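Local coordinates for protein monomethylamine methyltransferase mtmB1 (Methanosarcina barkeri, PDB 1TV3) that catalyses transfer of the methyl group from monomethylamine to the corrinoid cofactor of its partner protein MtmC during methanogenesis from methylamine, at residues A[256-261]-A[287-292]; A[203-208]-A[227-232]; A[293-298]-A[331-336]. All coordinates share one frame; numbering follows the deposited sequence.

The three contacts follow one another in series along the chain, contact 2 first, then contact 1, then contact 3, and each includes at least one strand of the parallel sheet that curls into the barrel of a TIM-barrel-clan protein. Their centres are about 11 Å (contacts 1 and 2), 12 Å (1 and 3) and 14 Å (2 and 3) apart. Strand 255-259 of contact 1 sits in the sheet next to strand 227-231 of contact 2 and next to strand 293-300 of contact 3. The E259 side chain connects all three. Every contact reaches BG4, a methylpyrrolidine group consistent with a hydroxylamine-modified pyrrolysine ring, next to K202, so together they build part of the wall around it.

Contact 1 (A[256-261]-A[287-292]); sequences IMDEQM and LMSSAS. With BG4 (5-(hydroxy-methyl-amino)-3-methyl-pyrrolidine-2-carboxylic acid), chain B.
I256 and S292 are joined by a pair of hydrogen bonds, at the point where the two segments run closest: the CA atoms of I256 and A291 are 4.8 Å apart. The N-H of S292 bonds to I256 O at 2.7 Å, while I256 N donates to S292 OG at 3.0 Å. The serine hydroxyl lies beside its own backbone N (chi1 -66°), which brings it to the strand, and it also bonds to Q99. Before this, S290 has turned out of helix 271-288 with positive phi, and its carbonyl is bonded by R108 of a neighbouring subunit. Further along the strand, S289 OG donates to D258 OD1 at 2.7 Å, meeting the anti side of the carboxylate 22° out of its plane. D258 OD2 is held by Q232 and H294, so three donors fix the rotation of this buried acid. On the backbone side of the carboxylate, D258 CB packs against A291 CB at 3.5 Å, and the I256 branches spread over the backbone of residues 289-291. E259 does not touch 287-292; its OE1 accepts from BG4 N1 at 3.2 Å, and the methyl CE of M257 comes 3.6 Å from BG4 O2. The contact joins the first strand of a beta-alpha-beta unit (strand 255-259, helix 271-288, strand 293-300) to the turn that leads from its helix into its second strand, as in a TIM barrel.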
loop_
_atom_site.group_PDB
_atom_site.type_symbol
_atom_site.label_atom_id
_atom_site.label_comp_id
_atom_site.label_asym_id
_atom_site.label_seq_id
_atom_site.Cartn_x
_atom_site.Cartn_y
_atom_site.Cartn_z
ATOM N N ILE A 256 -7.065 19.572 7.004
ATOM C CA ILE A 256 -6.826 20.468 8.130
ATOM C C ILE A 256 -8.066 21.141 8.706
ATOM O O ILE A 256 -8.847 21.762 7.983
ATOM C CB ILE A 256 -5.818 21.581 7.734
ATOM C CG1 ILE A 256 -4.469 20.953 7.367
ATOM C CG2 ILE A 256 -5.663 22.590 8.878
ATOM C CD1 ILE A 256 -3.406 21.963 6.934
ATOM N N MET A 257 -8.241 21.013 10.019
ATOM C CA MET A 257 -9.362 21.647 10.695
ATOM C C MET A 257 -8.827 22.738 11.612
ATOM O O MET A 257 -8.165 22.453 12.613
ATOM C CB MET A 257 -10.160 20.659 11.550
ATOM C CG MET A 257 -11.303 21.357 12.295
ATOM S SD MET A 257 -11.884 20.519 13.781
ATOM C CE MET A 257 -10.609 21.007 14.940
ATOM N N ASP A 258 -9.108 23.986 11.259
ATOM C CA ASP A 258 -8.682 25.123 12.058
ATOM C C ASP A 258 -9.830 25.461 13.001
ATOM O O ASP A 258 -10.976 25.571 12.572
ATOM C CB ASP A 258 -8.391 26.317 11.149
ATOM C CG ASP A 258 -8.208 27.609 11.923
ATOM O OD1 ASP A 258 -7.048 28.034 12.120
ATOM O OD2 ASP A 258 -9.232 28.194 12.335
ATOM N N GLU A 259 -9.526 25.615 14.285
ATOM C CA GLU A 259 -10.556 25.952 15.265
ATOM C C GLU A 259 -10.321 27.322 15.904
ATOM O O GLU A 259 -9.193 27.813 15.961
ATOM C CB GLU A 259 -10.595 24.918 16.396
ATOM C CG GLU A 259 -10.261 25.549 17.744
ATOM C CD GLU A 259 -10.544 24.666 18.926
ATOM O OE1 GLU A 259 -11.693 24.200 19.067
ATOM O OE2 GLU A 259 -9.609 24.451 19.724
ATOM N N GLN A 260 -11.403 27.918 16.399
ATOM C CA GLN A 260 -11.348 29.195 17.104
ATOM C C GLN A 260 -12.651 29.321 17.878
ATOM O O GLN A 260 -13.736 29.131 17.323
ATOM C CB GLN A 260 -11.177 30.372 16.139
ATOM C CG GLN A 260 -10.475 31.586 16.769
ATOM C CD GLN A 260 -11.395 32.454 17.626
ATOM O OE1 GLN A 260 -10.985 32.975 18.669
ATOM N NE2 GLN A 260 -12.634 32.630 17.179
ATOM N N MET A 261 -12.539 29.612 19.169
ATOM C CA MET A 261 -13.705 29.752 20.028
ATOM C C MET A 261 -13.828 31.187 20.528
ATOM O O MET A 261 -13.324 31.525 21.603
ATOM C CB MET A 261 -13.589 28.797 21.220
ATOM C CG MET A 261 -13.515 27.324 20.841
ATOM S SD MET A 261 -13.477 26.251 22.297
ATOM C CE MET A 261 -15.224 26.183 22.727
ATOM N N LEU A 287 -6.783 31.334 5.494
ATOM C CA LEU A 287 -5.677 32.197 5.117
ATOM C C LEU A 287 -4.393 31.779 5.834
ATOM O O LEU A 287 -3.423 31.349 5.204
ATOM C CB LEU A 287 -6.044 33.643 5.464
ATOM C CG LEU A 287 -5.124 34.812 5.123
ATOM C CD1 LEU A 287 -4.814 34.851 3.639
ATOM C CD2 LEU A 287 -5.818 36.093 5.555
ATOM N N MET A 288 -4.406 31.887 7.158
ATOM C CA MET A 288 -3.250 31.542 7.977
ATOM C C MET A 288 -3.002 30.043 8.132
ATOM O O MET A 288 -1.859 29.586 8.061
ATOM C CB MET A 288 -3.410 32.168 9.368
ATOM C CG MET A 288 -2.320 31.798 10.373
ATOM S SD MET A 288 -2.686 32.409 12.057
ATOM C CE MET A 288 -3.814 31.152 12.653
ATOM N N SER A 289 -4.068 29.276 8.336
ATOM C CA SER A 289 -3.927 27.841 8.553
ATOM C C SER A 289 -4.106 26.931 7.342
ATOM O O SER A 289 -3.937 25.720 7.467
ATOM C CB SER A 289 -4.897 27.392 9.647
ATOM O OG SER A 289 -4.673 28.100 10.854
ATOM N N SER A 290 -4.449 27.493 6.186
ATOM C CA SER A 290 -4.664 26.684 4.983
ATOM C C SER A 290 -5.679 25.586 5.303
ATOM O O SER A 290 -5.603 24.474 4.778
ATOM C CB SER A 290 -3.347 26.042 4.524
ATOM O OG SER A 290 -2.392 27.021 4.152
ATOM N N ALA A 291 -6.629 25.913 6.169
ATOM C CA ALA A 291 -7.647 24.967 6.605
ATOM C C ALA A 291 -8.547 24.391 5.514
ATOM O O ALA A 291 -8.895 25.074 4.542
ATOM C CB ALA A 291 -8.511 25.616 7.672
ATOM N N SER A 292 -8.917 23.123 5.690
ATOM C CA SER A 292 -9.831 22.448 4.775
ATOM C C SER A 292 -11.219 22.884 5.245
ATOM O O SER A 292 -12.127 23.083 4.439
ATOM C CB SER A 292 -9.690 20.928 4.888
ATOM O OG SER A 292 -8.415 20.504 4.439
HETATM C C1 BG4 B . -13.440 19.250 18.348
HETATM C C2 BG4 B . -13.086 20.150 19.529
HETATM C C3 BG4 B . -12.749 19.347 20.778
HETATM C C4 BG4 B . -11.214 19.269 20.793
HETATM C C5 BG4 B . -10.711 20.547 20.121
HETATM C C6 BG4 B . -13.289 20.100 21.888
HETATM N N1 BG4 B . -11.868 21.041 19.264
HETATM O O1 BG4 B . -14.632 18.966 18.139
HETATM N N2 BG4 B . -9.590 20.261 19.268
HETATM O O2 BG4 B . -9.733 19.491 18.029
HETATM C C7 BG4 B . -8.927 21.509 18.915
#

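Contact 2 (A[203-208]-A[227-232]); sequences GPETSL and SHEVSQ. With BG4 (5-(hydroxy-methyl-amino)-3-methyl-pyrrolidine-2-carboxylic acid), chain B.
G203 and E229 form the tight end of this contact, where the end of strand 201-203 pairs in parallel with strand 227-231. E229 N donates to G203 O at 2.9 Å, and G203 N reaches S227 O at 3.2 Å. H228 CA adds a C-H...O contact to G203 O. The cis peptide that follows, before P204, turns the chain out of the sheet, and P204 CD lies 4.2 Å from E229 CG. These strands are neighbours in the parallel sheet of the TIM barrel, and the turn brings E205 to the hydroxylamine group of BG4. E205 CG sits beside its backbone N with a bend at chi2 (-53°), placing OE1 to accept from BG4 N2 at 2.9 Å; OE2 is 2.5 Å from BG4 O2. E229 curls back, its CG wedged between its own backbone N and carbonyl carbon (chi1 73°) and the chain bent at chi2, which sets OE1 3.3 Å from the BG4 methyl C7; E229 CB separately meets BG4 O2. Beyond its carboxylate the segments part and water fills in: one lies 3.3 Å from E229 OE2, placed to donate to it and more weakly to S207 O. Replacing E229 by an alanine would probably leave that water without this acceptor, P204 CD without CG against it, and C7 without its carboxylate neighbour. S231 OG, 3.5 Å from BG4 C7, is bonded to E259.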
loop_
_atom_site.group_PDB
_atom_site.type_symbol
_atom_site.label_atom_id
_atom_site.label_comp_id
_atom_site.label_asym_id
_atom_site.label_seq_id
_atom_site.Cartn_x
_atom_site.Cartn_y
_atom_site.Cartn_z
ATOM N N GLY A 203 -8.506 14.954 15.573
ATOM C CA GLY A 203 -7.561 15.108 16.667
ATOM C C GLY A 203 -6.266 15.655 16.094
ATOM O O GLY A 203 -6.303 16.276 15.026
ATOM N N PRO A 204 -5.109 15.436 16.747
ATOM C CA PRO A 204 -4.881 14.706 18.004
ATOM C C PRO A 204 -5.230 15.581 19.211
ATOM O O PRO A 204 -4.867 16.755 19.257
ATOM C CB PRO A 204 -3.395 14.365 17.931
ATOM C CG PRO A 204 -2.822 15.588 17.283
ATOM C CD PRO A 204 -3.833 15.921 16.184
ATOM N N GLU A 205 -5.912 15.011 20.196
ATOM C CA GLU A 205 -6.342 15.795 21.346
ATOM C C GLU A 205 -5.506 15.729 22.619
ATOM O O GLU A 205 -5.345 16.740 23.303
ATOM C CB GLU A 205 -7.791 15.441 21.686
ATOM C CG GLU A 205 -8.779 15.654 20.541
ATOM C CD GLU A 205 -8.717 17.055 19.957
ATOM O OE1 GLU A 205 -8.453 18.014 20.717
ATOM O OE2 GLU A 205 -8.949 17.198 18.738
ATOM N N THR A 206 -4.983 14.553 22.946
ATOM C CA THR A 206 -4.193 14.397 24.165
ATOM C C THR A 206 -2.890 15.201 24.139
ATOM O O THR A 206 -2.417 15.660 25.179
ATOM C CB THR A 206 -3.874 12.909 24.430
ATOM O OG1 THR A 206 -5.095 12.154 24.447
ATOM C CG2 THR A 206 -3.183 12.746 25.773
ATOM N N SER A 207 -2.317 15.370 22.952
ATOM C CA SER A 207 -1.079 16.128 22.808
ATOM C C SER A 207 -1.389 17.617 22.744
ATOM O O SER A 207 -2.405 18.019 22.177
ATOM C CB SER A 207 -0.334 15.698 21.537
ATOM O OG SER A 207 -1.208 15.666 20.417
ATOM N N LEU A 208 -0.510 18.431 23.325
ATOM C CA LEU A 208 -0.696 19.881 23.341
ATOM C C LEU A 208 0.476 20.617 22.705
ATOM O O LEU A 208 0.304 21.696 22.136
ATOM C CB LEU A 208 -0.880 20.377 24.783
ATOM C CG LEU A 208 -2.041 19.759 25.575
ATOM C CD1 LEU A 208 -2.029 20.281 27.009
ATOM C CD2 LEU A 208 -3.357 20.094 24.893
ATOM N N SER A 227 -9.467 14.552 10.193
ATOM C CA SER A 227 -9.360 16.005 10.349
ATOM C C SER A 227 -8.252 16.292 11.351
ATOM O O SER A 227 -8.264 15.757 12.459
ATOM C CB SER A 227 -10.676 16.603 10.861
ATOM O OG SER A 227 -11.710 16.460 9.903
ATOM N N HIS A 228 -7.296 17.130 10.957
ATOM C CA HIS A 228 -6.170 17.483 11.819
ATOM C C HIS A 228 -6.388 18.851 12.447
ATOM O O HIS A 228 -6.515 19.856 11.752
ATOM C CB HIS A 228 -4.877 17.445 11.010
ATOM C CG HIS A 228 -4.558 16.082 10.484
ATOM N ND1 HIS A 228 -3.430 15.382 10.858
ATOM C CD2 HIS A 228 -5.261 15.255 9.673
ATOM C CE1 HIS A 228 -3.455 14.184 10.305
ATOM N NE2 HIS A 228 -4.556 14.081 9.581
ATOM N N GLU A 229 -6.411 18.876 13.773
ATOM C CA GLU A 229 -6.681 20.102 14.498
ATOM C C GLU A 229 -5.524 21.043 14.771
ATOM O O GLU A 229 -4.399 20.623 15.028
ATOM C CB GLU A 229 -7.368 19.767 15.830
ATOM C CG GLU A 229 -6.460 19.141 16.901
ATOM C CD GLU A 229 -5.542 20.156 17.589
ATOM O OE1 GLU A 229 -5.923 21.347 17.678
ATOM O OE2 GLU A 229 -4.448 19.762 18.058
ATOM N N VAL A 230 -5.836 22.331 14.698
ATOM C CA VAL A 230 -4.905 23.405 15.009
ATOM C C VAL A 230 -5.822 24.497 15.563
ATOM O O VAL A 230 -6.889 24.768 15.003
ATOM C CB VAL A 230 -4.127 23.902 13.773
ATOM C CG1 VAL A 230 -5.075 24.447 12.719
ATOM C CG2 VAL A 230 -3.123 24.960 14.209
ATOM N N SER A 231 -5.419 25.108 16.672
ATOM C CA SER A 231 -6.253 26.115 17.320
ATOM C C SER A 231 -5.776 27.553 17.295
ATOM O O SER A 231 -4.626 27.844 17.629
ATOM C CB SER A 231 -6.477 25.733 18.787
ATOM O OG SER A 231 -7.034 24.438 18.908
ATOM N N GLN A 232 -6.676 28.455 16.916
ATOM C CA GLN A 232 -6.368 29.879 16.926
ATOM C C GLN A 232 -6.612 30.312 18.374
ATOM O O GLN A 232 -7.382 29.669 19.092
ATOM C CB GLN A 232 -7.313 30.655 16.013
ATOM C CG GLN A 232 -7.174 30.365 14.534
ATOM C CD GLN A 232 -7.973 31.346 13.704
ATOM O OE1 GLN A 232 -7.797 32.559 13.833
ATOM N NE2 GLN A 232 -8.859 30.831 12.849
HETATM C C1 BG4 B . -13.440 19.250 18.348
HETATM C C2 BG4 B . -13.086 20.150 19.529
HETATM C C3 BG4 B . -12.749 19.347 20.778
HETATM C C4 BG4 B . -11.214 19.269 20.793
HETATM C C5 BG4 B . -10.711 20.547 20.121
HETATM C C6 BG4 B . -13.289 20.100 21.888
HETATM N N1 BG4 B . -11.868 21.041 19.264
HETATM O O1 BG4 B . -14.632 18.966 18.139
HETATM N N2 BG4 B . -9.590 20.261 19.268
HETATM O O2 BG4 B . -9.733 19.491 18.029
HETATM C C7 BG4 B . -8.927 21.509 18.915
HETATM O O HOH W 1 -3.732 18.721 20.151
HETATM O O HOH W 2 -2.834 20.990 20.625
#

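Contact 3 (A[293-298]-A[331-336]); sequences WHLDGP and GNQYYP. With BG4 (5-(hydroxy-methyl-amino)-3-methyl-pyrrolidine-2-carboxylic acid), chain B.
D296 N and G331 O make the straightest hydrogen bond here, 2.8 Å with a 174° angle, and G331 N returns one to H294 O at 2.9 Å. They pair strands 293-300 and 330-333 in parallel, the flanks of a beta-alpha-beta unit whose connecting helix is 309-325, within the TIM barrel. D296 also offers its carbonyl: Q333 NE2 bonds to D296 O at 2.9 Å from above the carbonyl plane, 49° out of it, while the Q333 backbone N adds only a weak bond. The same NE2 also bonds to E259, so both amide hydrogens are engaged and the rotation of the group is fixed. Q333 CG sits between its backbone N and carbonyl carbon (chi1 57°), which folds the side chain back over strand 293-300. The D296 carboxylate forms a salt bridge with R361, and N332 ND2 bonds to D356, while N332 OD1 packs by the D296-G297 peptide and P298 CD, without a hydrogen bond to G297 N. Packing follows around these bonds. W293 CE3 lies 3.8 Å from G331 N, which meets the ring at its edge, and the absence of a side chain at G331 leaves room for the ring, whose NE1 is tied to S227. L295 crosses Q333 at about a right angle; its CD1 touches the N332 backbone, and its CD2 lies 3.5 Å from Q333 NE2. Q333 OE1 meets the edge of the Y335 ring in plane and lies 3.4 Å from the BG4 methyl C6. L295 CD2 also reaches BG4, 3.5 Å from its C1.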
loop_
_atom_site.group_PDB
_atom_site.type_symbol
_atom_site.label_atom_id
_atom_site.label_comp_id
_atom_site.label_asym_id
_atom_site.label_seq_id
_atom_site.Cartn_x
_atom_site.Cartn_y
_atom_site.Cartn_z
ATOM N N TRP A 293 -11.368 23.020 6.563
ATOM C CA TRP A 293 -12.616 23.484 7.167
ATOM C C TRP A 293 -12.333 24.137 8.516
ATOM O O TRP A 293 -11.291 23.892 9.125
ATOM C CB TRP A 293 -13.644 22.350 7.319
ATOM C CG TRP A 293 -13.288 21.224 8.254
ATOM C CD1 TRP A 293 -12.432 20.187 8.005
ATOM C CD2 TRP A 293 -13.879 20.958 9.536
ATOM N NE1 TRP A 293 -12.464 19.285 9.045
ATOM C CE2 TRP A 293 -13.343 19.733 9.998
ATOM C CE3 TRP A 293 -14.815 21.633 10.336
ATOM C CZ2 TRP A 293 -13.712 19.166 11.227
ATOM C CZ3 TRP A 293 -15.184 21.069 11.559
ATOM C CH2 TRP A 293 -14.631 19.844 11.990
ATOM N N HIS A 294 -13.260 24.978 8.969
ATOM C CA HIS A 294 -13.097 25.701 10.229
ATOM C C HIS A 294 -14.110 25.304 11.294
ATOM O O HIS A 294 -15.311 25.264 11.035
ATOM C CB HIS A 294 -13.206 27.213 9.984
ATOM C CG HIS A 294 -13.111 28.042 11.230
ATOM N ND1 HIS A 294 -11.933 28.214 11.924
ATOM C CD2 HIS A 294 -14.056 28.730 11.918
ATOM C CE1 HIS A 294 -12.154 28.973 12.985
ATOM N NE2 HIS A 294 -13.434 29.299 13.004
ATOM N N LEU A 295 -13.615 25.024 12.495
ATOM C CA LEU A 295 -14.473 24.654 13.612
ATOM C C LEU A 295 -14.686 25.875 14.517
ATOM O O LEU A 295 -13.725 26.438 15.047
ATOM C CB LEU A 295 -13.829 23.531 14.426
ATOM C CG LEU A 295 -14.639 23.089 15.652
ATOM C CD1 LEU A 295 -15.910 22.368 15.212
ATOM C CD2 LEU A 295 -13.789 22.185 16.517
ATOM N N ASP A 296 -15.941 26.276 14.689
ATOM C CA ASP A 296 -16.284 27.424 15.532
ATOM C C ASP A 296 -16.583 26.916 16.947
ATOM O O ASP A 296 -16.442 25.721 17.233
ATOM C CB ASP A 296 -17.515 28.137 14.956
ATOM C CG ASP A 296 -17.747 29.521 15.558
ATOM O OD1 ASP A 296 -17.053 29.907 16.521
ATOM O OD2 ASP A 296 -18.645 30.229 15.057
ATOM N N GLY A 297 -16.992 27.821 17.828
ATOM C CA GLY A 297 -17.309 27.433 19.189
ATOM C C GLY A 297 -17.440 28.643 20.095
ATOM O O GLY A 297 -16.690 28.773 21.064
ATOM N N PRO A 298 -18.381 29.556 19.802
ATOM C CA PRO A 298 -18.557 30.748 20.639
ATOM C C PRO A 298 -18.862 30.292 22.060
ATOM O O PRO A 298 -19.729 29.443 22.267
ATOM C CB PRO A 298 -19.747 31.459 19.994
ATOM C CG PRO A 298 -19.692 30.996 18.553
ATOM C CD PRO A 298 -19.373 29.529 18.714
ATOM N N GLY A 331 -17.828 23.919 10.907
ATOM C CA GLY A 331 -18.540 23.141 11.900
ATOM C C GLY A 331 -18.579 23.922 13.196
ATOM O O GLY A 331 -18.043 25.035 13.273
ATOM N N ASN A 332 -19.213 23.349 14.213
ATOM C CA ASN A 332 -19.303 23.992 15.520
ATOM C C ASN A 332 -19.180 22.901 16.586
ATOM O O ASN A 332 -19.606 21.765 16.359
ATOM C CB ASN A 332 -20.637 24.748 15.646
ATOM C CG ASN A 332 -20.626 25.771 16.772
ATOM O OD1 ASN A 332 -19.565 26.127 17.293
ATOM N ND2 ASN A 332 -21.805 26.258 17.145
ATOM N N GLN A 333 -18.576 23.237 17.727
ATOM C CA GLN A 333 -18.381 22.275 18.811
ATOM C C GLN A 333 -19.371 22.494 19.953
ATOM O O GLN A 333 -19.802 23.616 20.208
ATOM C CB GLN A 333 -16.936 22.331 19.319
ATOM C CG GLN A 333 -16.490 23.695 19.791
ATOM C CD GLN A 333 -14.981 23.797 19.879
ATOM O OE1 GLN A 333 -14.350 23.159 20.720
ATOM N NE2 GLN A 333 -14.394 24.597 18.996
ATOM N N TYR A 334 -19.705 21.408 20.645
ATOM C CA TYR A 334 -20.703 21.425 21.709
ATOM C C TYR A 334 -20.220 21.340 23.154
ATOM O O TYR A 334 -19.649 20.327 23.575
ATOM C CB TYR A 334 -21.713 20.293 21.457
ATOM C CG TYR A 334 -22.531 20.471 20.196
ATOM C CD1 TYR A 334 -21.914 20.680 18.959
ATOM C CD2 TYR A 334 -23.928 20.475 20.246
ATOM C CE1 TYR A 334 -22.666 20.897 17.808
ATOM C CE2 TYR A 334 -24.691 20.691 19.101
ATOM C CZ TYR A 334 -24.053 20.907 17.886
ATOM O OH TYR A 334 -24.800 21.171 16.761
ATOM N N TYR A 335 -20.475 22.406 23.909
ATOM C CA TYR A 335 -20.108 22.470 25.321
ATOM C C TYR A 335 -21.310 22.845 26.192
ATOM O O TYR A 335 -21.525 24.020 26.498
ATOM C CB TYR A 335 -18.992 23.493 25.556
ATOM C CG TYR A 335 -17.592 22.979 25.302
ATOM C CD1 TYR A 335 -17.048 22.960 24.013
ATOM C CD2 TYR A 335 -16.803 22.522 26.359
ATOM C CE1 TYR A 335 -15.747 22.500 23.785
ATOM C CE2 TYR A 335 -15.509 22.061 26.144
ATOM C CZ TYR A 335 -14.987 22.054 24.858
ATOM O OH TYR A 335 -13.703 21.604 24.658
ATOM N N PRO A 336 -22.121 21.850 26.584
ATOM C CA PRO A 336 -23.296 22.101 27.427
ATOM C C PRO A 336 -22.840 22.259 28.870
ATOM O O PRO A 336 -21.749 21.815 29.224
ATOM C CB PRO A 336 -24.137 20.830 27.260
ATOM C CG PRO A 336 -23.613 20.198 25.993
ATOM C CD PRO A 336 -22.138 20.473 26.068
HETATM C C1 BG4 B . -13.440 19.250 18.348
HETATM C C2 BG4 B . -13.086 20.150 19.529
HETATM C C3 BG4 B . -12.749 19.347 20.778
HETATM C C4 BG4 B . -11.214 19.269 20.793
HETATM C C5 BG4 B . -10.711 20.547 20.121
HETATM C C6 BG4 B . -13.289 20.100 21.888
HETATM N N1 BG4 B . -11.868 21.041 19.264
HETATM O O1 BG4 B . -14.632 18.966 18.139
HETATM N N2 BG4 B . -9.590 20.261 19.268
HETATM O O2 BG4 B . -9.733 19.491 18.029
HETATM C C7 BG4 B . -8.927 21.509 18.915
#